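Side-chain contacts in putative uncharacterized protein (Methanosarcina barkeri str. Fusaro, PDB 3P43), which probably acts as a manganese-dependent 3'-phosphoesterase of the LigD type that trims DNA 3' ends during repair: residues Q35-D38 and L42-D45; P60-K65 and E101-G106. All blocks are in the same frame, centred on the assembly; numbering follows the deposited sequence.

Interaction 1 of 2, residues Q35-D38 and L42-D45; sequences QRHD and LHYD. With MN (manganese (II) ion), chain B.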
loop_
_atom_site.group_PDB
_atom_site.type_symbol
_atom_site.label_atom_id
_atom_site.label_comp_id
_atom_site.label_asym_id
_atom_site.label_seq_id
_atom_site.Cartn_x
_atom_site.Cartn_y
_atom_site.Cartn_z
ATOM N N GLN A 35 -5.686 1.916 -3.351
ATOM C CA GLN A 35 -6.604 1.643 -4.445
ATOM C C GLN A 35 -7.136 0.216 -4.363
ATOM O O GLN A 35 -6.368 -0.748 -4.334
ATOM C CB GLN A 35 -5.913 1.887 -5.793
ATOM C CG GLN A 35 -5.924 3.352 -6.242
ATOM C CD GLN A 35 -4.798 3.676 -7.205
ATOM O OE1 GLN A 35 -3.739 3.054 -7.159
ATOM N NE2 GLN A 35 -5.015 4.664 -8.073
ATOM N N ARG A 36 -8.455 0.093 -4.304
ATOM C CA ARG A 36 -9.101 -1.195 -4.448
ATOM C C ARG A 36 -8.969 -1.600 -5.903
ATOM O O ARG A 36 -9.418 -0.881 -6.793
ATOM C CB ARG A 36 -10.574 -1.109 -4.071
ATOM C CG ARG A 36 -11.243 -2.466 -3.952
ATOM C CD ARG A 36 -12.712 -2.331 -3.619
ATOM N NE ARG A 36 -13.496 -1.885 -4.765
ATOM C CZ ARG A 36 -14.575 -1.114 -4.678
ATOM N NH1 ARG A 36 -14.995 -0.690 -3.496
ATOM N NH2 ARG A 36 -15.231 -0.757 -5.775
ATOM N N HIS A 37 -8.347 -2.746 -6.144
ATOM C CA HIS A 37 -8.086 -3.188 -7.507
ATOM C C HIS A 37 -8.866 -4.464 -7.801
ATOM O O HIS A 37 -8.585 -5.514 -7.233
ATOM C CB HIS A 37 -6.587 -3.408 -7.710
ATOM C CG HIS A 37 -6.194 -3.629 -9.135
ATOM N ND1 HIS A 37 -4.925 -4.018 -9.505
ATOM C CD2 HIS A 37 -6.903 -3.519 -10.285
ATOM C CE1 HIS A 37 -4.868 -4.137 -10.819
ATOM N NE2 HIS A 37 -6.054 -3.838 -11.316
ATOM N N ASP A 38 -9.861 -4.358 -8.675
ATOM C CA ASP A 38 -10.648 -5.514 -9.090
ATOM C C ASP A 38 -10.018 -6.157 -10.324
ATOM O O ASP A 38 -10.325 -5.781 -11.451
ATOM C CB ASP A 38 -12.089 -5.087 -9.396
ATOM C CG ASP A 38 -13.058 -6.265 -9.425
ATOM O OD1 ASP A 38 -12.598 -7.417 -9.295
ATOM O OD2 ASP A 38 -14.281 -6.036 -9.570
ATOM N N LEU A 42 -10.070 -9.597 -6.241
ATOM C CA LEU A 42 -10.215 -8.294 -5.615
ATOM C C LEU A 42 -9.129 -8.156 -4.551
ATOM O O LEU A 42 -9.002 -9.018 -3.680
ATOM C CB LEU A 42 -11.605 -8.174 -4.981
ATOM C CG LEU A 42 -12.110 -6.806 -4.513
ATOM C CD1 LEU A 42 -11.285 -6.258 -3.344
ATOM C CD2 LEU A 42 -12.149 -5.823 -5.684
ATOM N N HIS A 43 -8.350 -7.083 -4.627
ATOM C CA HIS A 43 -7.325 -6.812 -3.624
ATOM C C HIS A 43 -7.121 -5.313 -3.479
ATOM O O HIS A 43 -7.768 -4.521 -4.163
ATOM C CB HIS A 43 -6.005 -7.489 -3.988
ATOM C CG HIS A 43 -5.401 -6.976 -5.254
ATOM N ND1 HIS A 43 -5.757 -7.457 -6.495
ATOM C CD2 HIS A 43 -4.465 -6.024 -5.473
ATOM C CE1 HIS A 43 -5.066 -6.824 -7.424
ATOM N NE2 HIS A 43 -4.273 -5.953 -6.830
ATOM N N TYR A 44 -6.228 -4.925 -2.581
ATOM C CA TYR A 44 -5.980 -3.516 -2.342
ATOM C C TYR A 44 -4.522 -3.190 -2.568
ATOM O O TYR A 44 -3.630 -3.857 -2.045
ATOM C CB TYR A 44 -6.419 -3.118 -0.932
ATOM C CG TYR A 44 -7.921 -3.129 -0.754
ATOM C CD1 TYR A 44 -8.647 -1.944 -0.754
ATOM C CD2 TYR A 44 -8.615 -4.326 -0.599
ATOM C CE1 TYR A 44 -10.021 -1.944 -0.603
ATOM C CE2 TYR A 44 -9.997 -4.337 -0.444
ATOM C CZ TYR A 44 -10.693 -3.143 -0.447
ATOM O OH TYR A 44 -12.059 -3.136 -0.293
ATOM N N ASP A 45 -4.281 -2.170 -3.375
ATOM C CA ASP A 45 -2.923 -1.716 -3.601
ATOM C C ASP A 45 -2.628 -0.565 -2.651
ATOM O O ASP A 45 -3.333 0.445 -2.636
ATOM C CB ASP A 45 -2.718 -1.323 -5.061
ATOM C CG ASP A 45 -2.764 -2.519 -5.986
ATOM O OD1 ASP A 45 -1.968 -3.456 -5.779
ATOM O OD2 ASP A 45 -3.592 -2.533 -6.913
HETATM MN MN MN B . -3.100 -4.419 -7.999
HETATM O O HOH W 1 -14.028 -1.311 -0.899
#

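Interaction 2 of 2, residues P60-K65 and E101-G106; sequences PKEPPK and EIWDRG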
loop_
_atom_site.group_PDB
_atom_site.type_symbol
_atom_site.label_atom_id
_atom_site.label_comp_id
_atom_site.label_asym_id
_atom_site.label_seq_id
_atom_site.Cartn_x
_atom_site.Cartn_y
_atom_site.Cartn_z
ATOM N N PRO A 60 -4.107 -8.531 -0.115
ATOM C CA PRO A 60 -5.293 -9.327 -0.474
ATOM C C PRO A 60 -6.558 -9.036 0.346
ATOM O O PRO A 60 -7.608 -9.593 0.045
ATOM C CB PRO A 60 -4.830 -10.775 -0.265
ATOM C CG PRO A 60 -3.612 -10.680 0.609
ATOM C CD PRO A 60 -2.967 -9.374 0.285
ATOM N N LYS A 61 -6.463 -8.184 1.358
ATOM C CA LYS A 61 -7.633 -7.797 2.141
ATOM C C LYS A 61 -7.560 -6.301 2.412
ATOM O O LYS A 61 -6.542 -5.672 2.132
ATOM C CB LYS A 61 -7.667 -8.560 3.468
ATOM C CG LYS A 61 -8.166 -9.997 3.375
ATOM C CD LYS A 61 -7.937 -10.728 4.688
ATOM C CE LYS A 61 -8.502 -12.142 4.665
ATOM N NZ LYS A 61 -9.982 -12.151 4.842
ATOM N N GLU A 62 -8.627 -5.730 2.961
ATOM C CA GLU A 62 -8.625 -4.307 3.292
ATOM C C GLU A 62 -7.494 -3.996 4.264
ATOM O O GLU A 62 -7.268 -4.741 5.221
ATOM C CB GLU A 62 -9.954 -3.879 3.918
ATOM C CG GLU A 62 -11.187 -4.102 3.047
ATOM C CD GLU A 62 -12.409 -3.361 3.571
ATOM O OE1 GLU A 62 -12.314 -2.764 4.667
ATOM O OE2 GLU A 62 -13.462 -3.370 2.892
ATOM N N PRO A 63 -6.769 -2.897 4.018
ATOM C CA PRO A 63 -5.763 -2.473 4.994
ATOM C C PRO A 63 -6.441 -2.308 6.347
ATOM O O PRO A 63 -7.578 -1.852 6.401
ATOM C CB PRO A 63 -5.294 -1.121 4.448
ATOM C CG PRO A 63 -5.517 -1.231 2.968
ATOM C CD PRO A 63 -6.788 -2.034 2.823
ATOM N N PRO A 64 -5.761 -2.697 7.431
ATOM C CA PRO A 64 -6.435 -2.728 8.733
ATOM C C PRO A 64 -6.604 -1.321 9.304
ATOM O O PRO A 64 -5.643 -0.555 9.350
ATOM C CB PRO A 64 -5.479 -3.559 9.598
ATOM C CG PRO A 64 -4.128 -3.308 8.997
ATOM C CD PRO A 64 -4.352 -3.126 7.512
ATOM N N LYS A 65 -7.816 -0.988 9.732
ATOM C CA LYS A 65 -8.092 0.336 10.279
ATOM C C LYS A 65 -7.716 0.434 11.754
ATOM O O LYS A 65 -7.540 1.529 12.287
ATOM C CB LYS A 65 -9.565 0.706 10.092
ATOM C CG LYS A 65 -10.022 0.768 8.640
ATOM C CD LYS A 65 -11.498 1.109 8.565
ATOM C CE LYS A 65 -12.037 0.930 7.160
ATOM N NZ LYS A 65 -13.493 1.242 7.076
ATOM N N GLU A 101 -10.326 1.809 -7.947
ATOM C CA GLU A 101 -11.034 2.841 -7.192
ATOM C C GLU A 101 -10.205 3.321 -6.007
ATOM O O GLU A 101 -9.521 2.531 -5.356
ATOM C CB GLU A 101 -12.387 2.332 -6.695
ATOM C CG GLU A 101 -13.138 3.354 -5.842
ATOM C CD GLU A 101 -14.554 2.922 -5.518
ATOM O OE1 GLU A 101 -14.721 2.065 -4.623
ATOM O OE2 GLU A 101 -15.498 3.436 -6.157
ATOM N N ILE A 102 -10.267 4.618 -5.728
ATOM C CA ILE A 102 -9.557 5.167 -4.584
ATOM C C ILE A 102 -10.322 4.799 -3.328
ATOM O O ILE A 102 -11.442 5.267 -3.125
ATOM C CB ILE A 102 -9.425 6.699 -4.649
ATOM C CG1 ILE A 102 -8.797 7.138 -5.972
ATOM C CG2 ILE A 102 -8.573 7.200 -3.487
ATOM C CD1 ILE A 102 -7.307 6.969 -6.014
ATOM N N TRP A 103 -9.715 3.952 -2.498
ATOM C CA TRP A 103 -10.309 3.532 -1.234
ATOM C C TRP A 103 -9.952 4.487 -0.100
ATOM O O TRP A 103 -10.788 4.791 0.750
ATOM C CB TRP A 103 -9.853 2.122 -0.888
ATOM C CG TRP A 103 -10.480 1.547 0.351
ATOM C CD1 TRP A 103 -11.719 0.985 0.456
ATOM C CD2 TRP A 103 -9.882 1.438 1.653
ATOM N NE1 TRP A 103 -11.936 0.547 1.739
ATOM C CE2 TRP A 103 -10.823 0.812 2.493
ATOM C CE3 TRP A 103 -8.647 1.817 2.189
ATOM C CZ2 TRP A 103 -10.569 0.561 3.838
ATOM C CZ3 TRP A 103 -8.395 1.561 3.526
ATOM C CH2 TRP A 103 -9.350 0.939 4.333
ATOM N N ASP A 104 -8.703 4.946 -0.081
ATOM C CA ASP A 104 -8.290 5.990 0.849
ATOM C C ASP A 104 -7.159 6.803 0.234
ATOM O O ASP A 104 -6.495 6.362 -0.704
ATOM C CB ASP A 104 -7.845 5.400 2.193
ATOM C CG ASP A 104 -7.785 6.445 3.306
ATOM O OD1 ASP A 104 -8.358 7.540 3.144
ATOM O OD2 ASP A 104 -7.170 6.168 4.353
ATOM N N ARG A 105 -6.939 7.993 0.771
ATOM C CA ARG A 105 -5.912 8.874 0.247
ATOM C C ARG A 105 -5.507 9.889 1.309
ATOM O O ARG A 105 -6.350 10.416 2.032
ATOM C CB ARG A 105 -6.422 9.589 -1.008
ATOM C CG ARG A 105 -5.343 10.353 -1.751
ATOM C CD ARG A 105 -5.924 11.413 -2.663
ATOM N NE ARG A 105 -4.879 12.338 -3.090
ATOM C CZ ARG A 105 -4.077 12.122 -4.125
ATOM N NH1 ARG A 105 -4.216 11.019 -4.845
ATOM N NH2 ARG A 105 -3.142 13.010 -4.441
ATOM N N GLY A 106 -4.213 10.161 1.413
ATOM C CA GLY A 106 -3.768 11.114 2.403
ATOM C C GLY A 106 -2.300 11.441 2.284
ATOM O O GLY A 106 -1.681 11.234 1.243
HETATM O O HOH W 2 -14.757 -1.035 1.779
#

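Interaction 1 of 2, residues Q35-D38 and L42-D45
His37 and His43 lie opposite each other as a cross-strand pair, their rings oblique with planes 62° apart, and share a manganese ion, which His37 meets through ND1 and His43 through NE2. ND1 of His37 stands 3.4 Å from NE2 of His43, close because both are ligands rather than hydrogen-bond partners. CB of His37 sits over one face of the His43 ring, displaced toward its rim. The placement depends on unlike torsions: His37 carries CG anti to its backbone N (chi1 -170°), whereas in His43 CG stands between the backbone N and the carbonyl carbon (chi1 64°), folding the ring back beneath the carbonyl of His37. Asp45 adds OD2 at 2.2 Å from the manganese, with its OD1 at a longer 2.7 Å. The far nitrogens of the imidazoles are held too, His37 NE2 by Ala97 O and His43 ND1 by Lys41 O; together with the metal bonds this helps to fix the rotation of both rings. All this hangs on a beta hairpin of the phosphoesterase barrel, where Gln35–Asp45 and His37–His43 are hydrogen-bonded pairs; His37 N reaches His43 O at 2.7 Å. On the other side of the sheet, Arg36 and Leu42 join Tyr44. CG of Arg36 lies over a face of the Tyr44 ring, 3.9 Å from its centroid. In one of its two modelled conformers Leu42 lies against Arg36 through CD1 and against Asp38 through CD2, a less certain contact. NH1 of Arg36 donates to a water that also bonds Tyr44 OH, while Glu101 takes the same NH1 in a salt bridge.

Interaction 2 of 2, residues P60-K65 and E101-G106
The indole of Trp103 receives Pro63 over one face, CD standing 4.3 Å from the centroid of the six-membered ring in a CH-pi contact. The proline lies toward the rim, its CD 4.0 Å from CZ3 of Trp103, and the two side chains come from opposite directions. At the indole's edge, in its plane, a water accepts from Trp103 NE1, and its oxygen lies 2.9 Å from Glu62 OE2, to which it donates. Two longer chains of the loop reach the benzene end obliquely: CE of Lys65 comes within 3.7 Å of CZ2 of Trp103, and OE1 of Glu62 touches the same carbon. With CG anti to the backbone N (chi1 -176°), Trp103 sends its ring out from the strand to meet the loop that follows strand 53-59. The strand is irregular here, because Trp103 and Asp104 both face Val34 in a classic beta bulge. Tyr44 adds an edge-to-face ring contact, so the indole touches both the metal-binding hairpin and the loop. Replacing Trp103 by an alanine would probably open a gap beneath Pro63 and leave the water at Glu62 without its indole partner. Direct contact is apolar or van der Waals throughout and the polar link runs through water, so the loop is fitted to the strand mainly by the shape of one large ring, with the Glu62 carboxylate and the aliphatic end of Lys65 approaching obliquely.

Overall arrangement
Interaction 1 ties strands 31-38 and 42-50 through backbone hydrogen bonds and a shared metal; interaction 2 brings a loop without regular structure against strand 98-114, chiefly through side chains, with no backbone pairing, and buries far less surface. Both are partly buried, but half of the touching residues are buried in the hairpin, against Pro63 alone in the loop contact. Strand 31-38 pairs with both 42-50 and 98-114, so both contacts, with centres about 8 Å apart, reach the same sheet. They meet where Arg36 bridges to Glu101 and Tyr44 packs on Trp103. The manganese side is polar and ligand-rich, whereas the Tyr44 side continues into aromatic and proline packing.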